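Local coordinates for member of DUF4221 family (Bacteroides vulgatus, PDB 3S9J), which is of unknown function but folds as a six-bladed beta-propeller, a scaffold that in other families often serves binding or catalysis, at residues L27-F32 and G131-P137; K39-F44 and V55-N61. All coordinates share one frame; numbering follows the deposited sequence.

Contact 1 of 2, residues L27-F32 and G131-P137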
loop_
_atom_site.group_PDB
_atom_site.type_symbol
_atom_site.label_atom_id
_atom_site.label_comp_id
_atom_site.label_asym_id
_atom_site.label_seq_id
_atom_site.Cartn_x
_atom_site.Cartn_y
_atom_site.Cartn_z
ATOM N N LEU A 27 15.247 0.529 0.828
ATOM C CA LEU A 27 13.844 0.537 1.259
ATOM C C LEU A 27 13.140 1.793 0.796
ATOM O O LEU A 27 13.635 2.901 1.022
ATOM C CB LEU A 27 13.747 0.504 2.781
ATOM C CG LEU A 27 12.329 0.610 3.356
ATOM C CD1 LEU A 27 11.539 -0.612 2.949
ATOM C CD2 LEU A 27 12.386 0.738 4.871
ATOM N N SER A 28 11.971 1.605 0.175
ATOM C CA SER A 28 11.030 2.662 -0.086
ATOM C C SER A 28 9.660 2.265 0.413
ATOM O O SER A 28 9.265 1.113 0.242
ATOM C CB SER A 28 10.900 2.914 -1.589
ATOM O OG SER A 28 9.891 3.940 -1.803
ATOM N N LYS A 29 8.940 3.225 0.999
ATOM C CA LYS A 29 7.549 3.016 1.417
ATOM C C LYS A 29 6.545 3.507 0.386
ATOM O O LYS A 29 5.344 3.416 0.622
ATOM C CB LYS A 29 7.267 3.692 2.763
ATOM C CG LYS A 29 8.072 3.059 3.911
ATOM C CD LYS A 29 7.643 3.625 5.260
ATOM C CE LYS A 29 8.329 2.962 6.431
ATOM N NZ LYS A 29 7.966 3.707 7.726
ATOM N N SER A 30 7.025 3.987 -0.756
ATOM C CA SER A 30 6.145 4.489 -1.807
ATOM C C SER A 30 6.783 4.177 -3.173
ATOM O O SER A 30 7.429 5.037 -3.816
ATOM C CB SER A 30 5.908 5.968 -1.614
ATOM O OG SER A 30 4.902 6.455 -2.522
HETATM N N MSE A 31 6.619 2.922 -3.580
HETATM C CA MSE A 31 7.193 2.434 -4.833
HETATM C C MSE A 31 6.079 1.822 -5.663
HETATM O O MSE A 31 5.321 0.999 -5.183
HETATM C CB MSE A 31 8.322 1.393 -4.641
HETATM C CG MSE A 31 8.153 0.423 -3.593
HETATM SE SE MSE A 31 9.387 -1.082 -4.119
HETATM C CE MSE A 31 7.891 -2.187 -4.807
ATOM N N PHE A 32 5.970 2.285 -6.899
ATOM C CA PHE A 32 4.899 1.869 -7.792
ATOM C C PHE A 32 5.419 1.619 -9.189
ATOM O O PHE A 32 6.185 2.408 -9.725
ATOM C CB PHE A 32 3.862 2.969 -7.905
ATOM C CG PHE A 32 3.178 3.326 -6.591
ATOM C CD1 PHE A 32 2.332 2.428 -5.985
ATOM C CD2 PHE A 32 3.418 4.554 -5.975
ATOM C CE1 PHE A 32 1.703 2.754 -4.780
ATOM C CE2 PHE A 32 2.777 4.909 -4.808
ATOM C CZ PHE A 32 1.912 3.987 -4.186
ATOM N N GLY A 131 0.953 5.201 -0.783
ATOM C CA GLY A 131 2.208 4.454 -0.727
ATOM C C GLY A 131 1.997 2.983 -0.963
ATOM O O GLY A 131 0.904 2.554 -1.334
ATOM N N SER A 132 3.056 2.212 -0.684
ATOM C CA SER A 132 3.090 0.808 -1.034
ATOM C C SER A 132 3.385 -0.074 0.173
ATOM O O SER A 132 3.255 -1.277 0.071
ATOM C CB SER A 132 4.165 0.566 -2.124
ATOM O OG SER A 132 5.383 1.216 -1.744
ATOM N N TYR A 133 3.774 0.508 1.302
ATOM C CA TYR A 133 4.266 -0.314 2.439
ATOM C C TYR A 133 3.119 -1.238 2.864
ATOM O O TYR A 133 3.331 -2.423 3.108
ATOM C CB TYR A 133 4.704 0.603 3.569
ATOM C CG TYR A 133 5.657 0.002 4.566
ATOM C CD1 TYR A 133 6.927 -0.436 4.163
ATOM C CD2 TYR A 133 5.344 -0.023 5.918
ATOM C CE1 TYR A 133 7.860 -0.932 5.090
ATOM C CE2 TYR A 133 6.276 -0.531 6.856
ATOM C CZ TYR A 133 7.521 -0.971 6.425
ATOM O OH TYR A 133 8.443 -1.475 7.340
ATOM N N TYR A 134 1.897 -0.688 2.878
ATOM C CA TYR A 134 0.701 -1.456 2.506
ATOM C C TYR A 134 0.178 -0.808 1.227
ATOM O O TYR A 134 0.255 0.404 1.057
ATOM C CB TYR A 134 -0.361 -1.482 3.608
ATOM C CG TYR A 134 -0.872 -0.105 4.020
ATOM C CD1 TYR A 134 -0.201 0.651 4.961
ATOM C CD2 TYR A 134 -2.047 0.395 3.498
ATOM C CE1 TYR A 134 -0.670 1.933 5.347
ATOM C CE2 TYR A 134 -2.522 1.641 3.885
ATOM C CZ TYR A 134 -1.849 2.401 4.785
ATOM O OH TYR A 134 -2.376 3.637 5.103
ATOM N N ASN A 135 -0.370 -1.603 0.339
ATOM C CA ASN A 135 -0.778 -1.068 -0.941
ATOM C C ASN A 135 -1.918 -0.038 -0.721
ATOM O O ASN A 135 -3.022 -0.387 -0.268
ATOM C CB ASN A 135 -1.205 -2.159 -1.897
ATOM C CG ASN A 135 -1.289 -1.661 -3.337
ATOM O OD1 ASN A 135 -0.522 -0.782 -3.724
ATOM N ND2 ASN A 135 -2.239 -2.193 -4.109
ATOM N N ALA A 136 -1.619 1.215 -1.041
ATOM C CA ALA A 136 -2.558 2.326 -0.904
ATOM C C ALA A 136 -2.212 3.366 -1.993
ATOM O O ALA A 136 -1.639 4.404 -1.714
ATOM C CB ALA A 136 -2.434 2.929 0.458
ATOM N N PRO A 137 -2.528 3.050 -3.237
ATOM C CA PRO A 137 -1.921 3.766 -4.357
ATOM C C PRO A 137 -2.546 5.117 -4.675
ATOM O O PRO A 137 -2.015 5.828 -5.532
ATOM C CB PRO A 137 -2.174 2.827 -5.546
ATOM C CG PRO A 137 -3.437 2.104 -5.152
ATOM C CD PRO A 137 -3.270 1.861 -3.697
HETATM O O HOH W 1 6.813 -0.103 0.028
#

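Contact 2 of 2, residues K39-F44 and V55-N61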
loop_
_atom_site.group_PDB
_atom_site.type_symbol
_atom_site.label_atom_id
_atom_site.label_comp_id
_atom_site.label_asym_id
_atom_site.label_seq_id
_atom_site.Cartn_x
_atom_site.Cartn_y
_atom_site.Cartn_z
ATOM N N LYS A 39 7.735 1.504 -22.209
ATOM C CA LYS A 39 8.531 0.669 -21.298
ATOM C C LYS A 39 7.960 0.726 -19.877
ATOM O O LYS A 39 7.238 1.655 -19.516
ATOM C CB LYS A 39 9.994 1.148 -21.276
ATOM C CG LYS A 39 10.890 0.574 -22.383
ATOM C CD LYS A 39 12.272 1.257 -22.433
ATOM C CE LYS A 39 12.969 1.357 -21.057
ATOM N NZ LYS A 39 13.878 0.208 -20.721
ATOM N N GLU A 40 8.282 -0.280 -19.058
ATOM C CA GLU A 40 7.855 -0.256 -17.672
ATOM C C GLU A 40 9.017 0.159 -16.756
ATOM O O GLU A 40 10.185 -0.230 -16.940
ATOM C CB GLU A 40 7.238 -1.578 -17.179
ATOM C CG GLU A 40 8.095 -2.792 -17.426
ATOM C CD GLU A 40 7.621 -4.060 -16.719
ATOM O OE1 GLU A 40 6.683 -4.023 -15.886
ATOM O OE2 GLU A 40 8.211 -5.111 -17.014
ATOM N N TYR A 41 8.646 0.886 -15.723
ATOM C CA TYR A 41 9.556 1.435 -14.759
ATOM C C TYR A 41 9.016 1.212 -13.342
ATOM O O TYR A 41 7.829 0.953 -13.148
ATOM C CB TYR A 41 9.722 2.943 -14.991
ATOM C CG TYR A 41 10.307 3.282 -16.334
ATOM C CD1 TYR A 41 11.668 3.331 -16.520
ATOM C CD2 TYR A 41 9.478 3.571 -17.416
ATOM C CE1 TYR A 41 12.226 3.596 -17.760
ATOM C CE2 TYR A 41 10.021 3.856 -18.657
ATOM C CZ TYR A 41 11.393 3.871 -18.815
ATOM O OH TYR A 41 11.953 4.151 -20.032
ATOM N N LEU A 42 9.905 1.374 -12.369
ATOM C CA LEU A 42 9.506 1.461 -10.975
ATOM C C LEU A 42 9.803 2.872 -10.451
ATOM O O LEU A 42 10.949 3.331 -10.440
ATOM C CB LEU A 42 10.204 0.362 -10.135
ATOM C CG LEU A 42 9.757 0.166 -8.690
ATOM C CD1 LEU A 42 8.288 -0.232 -8.634
ATOM C CD2 LEU A 42 10.651 -0.874 -7.920
ATOM N N HIS A 43 8.748 3.546 -10.020
ATOM C CA HIS A 43 8.829 4.806 -9.295
ATOM C C HIS A 43 9.219 4.440 -7.858
ATOM O O HIS A 43 8.491 3.714 -7.196
ATOM C CB HIS A 43 7.471 5.463 -9.302
ATOM C CG HIS A 43 7.342 6.662 -8.405
ATOM N ND1 HIS A 43 7.230 7.943 -8.907
ATOM C CD2 HIS A 43 7.261 6.775 -7.051
ATOM C CE1 HIS A 43 7.126 8.797 -7.901
ATOM N NE2 HIS A 43 7.110 8.117 -6.766
ATOM N N PHE A 44 10.340 4.938 -7.368
ATOM C CA PHE A 44 10.840 4.525 -6.064
ATOM C C PHE A 44 11.145 5.773 -5.254
ATOM O O PHE A 44 12.160 6.420 -5.467
ATOM C CB PHE A 44 12.076 3.668 -6.285
ATOM C CG PHE A 44 12.709 3.069 -5.035
ATOM C CD1 PHE A 44 13.654 3.780 -4.296
ATOM C CD2 PHE A 44 12.438 1.759 -4.681
ATOM C CE1 PHE A 44 14.297 3.189 -3.193
ATOM C CE2 PHE A 44 13.086 1.173 -3.574
ATOM C CZ PHE A 44 14.021 1.898 -2.853
ATOM N N VAL A 55 13.817 8.037 -7.218
ATOM C CA VAL A 55 14.572 7.300 -8.205
ATOM C C VAL A 55 13.599 6.532 -9.086
ATOM O O VAL A 55 12.647 5.919 -8.596
ATOM C CB VAL A 55 15.554 6.342 -7.519
ATOM C CG1 VAL A 55 16.212 5.361 -8.507
ATOM C CG2 VAL A 55 16.590 7.152 -6.735
ATOM N N ILE A 56 13.864 6.543 -10.394
ATOM C CA ILE A 56 13.105 5.754 -11.313
ATOM C C ILE A 56 13.992 4.621 -11.802
ATOM O O ILE A 56 15.079 4.879 -12.331
ATOM C CB ILE A 56 12.648 6.602 -12.539
ATOM C CG1 ILE A 56 11.877 7.848 -12.094
ATOM C CG2 ILE A 56 11.843 5.704 -13.541
ATOM C CD1 ILE A 56 10.612 7.585 -11.259
ATOM N N PHE A 57 13.567 3.377 -11.589
ATOM C CA PHE A 57 14.305 2.223 -12.047
ATOM C C PHE A 57 13.766 1.698 -13.377
ATOM O O PHE A 57 12.569 1.574 -13.544
ATOM C CB PHE A 57 14.243 1.073 -11.051
ATOM C CG PHE A 57 15.008 1.309 -9.764
ATOM C CD1 PHE A 57 16.400 1.213 -9.722
ATOM C CD2 PHE A 57 14.345 1.592 -8.607
ATOM C CE1 PHE A 57 17.091 1.427 -8.545
ATOM C CE2 PHE A 57 15.024 1.765 -7.423
ATOM C CZ PHE A 57 16.390 1.669 -7.366
ATOM N N ASP A 58 14.686 1.335 -14.254
ATOM C CA ASP A 58 14.413 0.706 -15.570
ATOM C C ASP A 58 14.367 -0.807 -15.412
ATOM O O ASP A 58 15.387 -1.437 -15.121
ATOM C CB ASP A 58 15.519 1.141 -16.504
ATOM C CG ASP A 58 15.367 0.599 -17.922
ATOM O OD1 ASP A 58 14.629 -0.394 -18.144
ATOM O OD2 ASP A 58 16.053 1.173 -18.788
ATOM N N ILE A 59 13.171 -1.382 -15.523
ATOM C CA ILE A 59 12.972 -2.797 -15.241
ATOM C C ILE A 59 13.682 -3.693 -16.260
ATOM O O ILE A 59 14.432 -4.614 -15.881
ATOM C CB ILE A 59 11.476 -3.131 -15.101
ATOM C CG1 ILE A 59 10.917 -2.539 -13.788
ATOM C CG2 ILE A 59 11.279 -4.667 -15.114
ATOM C CD1 ILE A 59 9.401 -2.443 -13.741
ATOM N N GLU A 60 13.495 -3.406 -17.550
ATOM C CA GLU A 60 14.098 -4.204 -18.623
ATOM C C GLU A 60 15.616 -4.230 -18.479
ATOM O O GLU A 60 16.227 -5.258 -18.666
ATOM C CB GLU A 60 13.709 -3.603 -19.990
ATOM C CG GLU A 60 14.320 -4.304 -21.216
ATOM C CD GLU A 60 14.252 -3.467 -22.530
ATOM O OE1 GLU A 60 13.757 -2.303 -22.550
ATOM O OE2 GLU A 60 14.736 -3.993 -23.557
ATOM N N ASN A 61 16.215 -3.081 -18.154
ATOM C CA ASN A 61 17.659 -2.939 -18.128
ATOM C C ASN A 61 18.283 -3.071 -16.731
ATOM O O ASN A 61 19.503 -3.018 -16.581
ATOM C CB ASN A 61 18.050 -1.611 -18.803
ATOM C CG ASN A 61 17.727 -1.613 -20.288
ATOM O OD1 ASN A 61 18.134 -2.536 -21.000
ATOM N ND2 ASN A 61 16.984 -0.625 -20.740
HETATM O O HOH W 2 11.912 -1.148 -18.701
#

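Contact 1 of 2, residues L27-F32 and G131-P137
Ser132 and Lys29 carry the polar core of this contact. The carbonyl O of Lys29 takes the backbone N of Ser132 at 2.9 Å, along an almost perfectly straight N-H line (179°) that arrives from above the carbonyl plane; the N of Tyr133 adds a weak second bond. The OG of Ser132, set between its own backbone N and carbonyl carbon (chi1 48°), receives the N-H of Met31, a selenomethionine, at 2.8 Å. The same hydroxyl donates to a water 2.6 Å from OG, which in turn donates to the carbonyl O of Ser28.

Beside this, the extended Lys29 chain runs over one face of the Tyr133 ring. Its CE stands 4.0 Å from the ring centroid as a CH-pi contact, and NZ continues over that face as a cation-pi partner at 4.9 Å. Phe32 brings CZ to 3.3 Å from the O of Gly131, an approach at the ring edge, and rests CE1 against CB of Pro137.

Further out, Tyr133 OH bonds to Glu297 and Ser30 OG to the backbone N of Ser84. One hydroxyl thus accepts the amide of Met31 and donates to a bridging water, tying the chain entering strand 31-36 to the loop 131-137.

Contact 2 of 2, residues K39-F44 and V55-N61
A beta hairpin, the middle pair of strands in a four-stranded propeller blade, brings 39-44 and 55-58 together antiparallel. Leu42 and Phe57 form a hydrogen-bonded pair, Leu42 N to Phe57 O and Phe57 N to Leu42 O both 2.9 Å, each donor in the carbonyl plane. Phe44 and Val55 form the next hydrogen-bonded pair, while Tyr41 with Asp58 and His43 with Ile56 are the non-hydrogen-bonded pairs.

On the face shared by Leu42, Phe44, Val55 and Phe57, the edge of Phe57 meets the face of Phe44 in a T-shaped stack, planes at 81°. CE2 of Phe57 does the touching, 3.6 Å from CG of Phe44 and toward that ring's rim, and CG1 of Val55 covers the centre of one Phe57 face. On the other side CG2 of Ile56 packs on CB of Tyr41, and its CD1 on CA of His43.

At the start of strand 39-46, Lys39 bends at chi3 and chi4; in the conformer described, one of two modelled, NZ forms salt bridges to OD1 of Asp58 (2.8 Å) and OE1 of Glu60 (3.1 Å). In the turn after 53-58, which holds Glu60, Asn61 N reaches Asp58 OD1 (3.1 Å) from the opposite carboxylate face, while its ND2 meets OD2 on the syn side. A water links Glu40 O, Asp58 OD1 and Glu60 N. Ile59 crosses the Glu40 side chain at about a right angle, CG2 nearest OE2 (3.6 Å) and CD1 against CG and CD; Glu40 OE1 bonds to Arg335 N and Gln33.

Antiparallel pairing leading into an Asx motif, where the chain turns toward strand 63-69, suits the up-and-down meander of a propeller blade.

Overall arrangement
The two contacts share one blade: strand 31-36, reached by contact 1, neighbours strand 39-46 of contact 2 in the same four-stranded sheet. Their centres lie 15 Å apart, and they touch directly, with Phe32 O 2.8 Å from His43 N in a probable hydrogen bond and Ser28 CB packed 3.4 Å from Phe44 CE2. Contact 1 sits about 5 Å from the centre of the chain and joins this blade to the loop before strand 139-141; contact 2, about 18 Å from that centre, builds the blade outward. In sequence, contact 2 is nested within the loop closed by contact 1. A bound sodium ion lies about 8 Å from the side chain of Phe44.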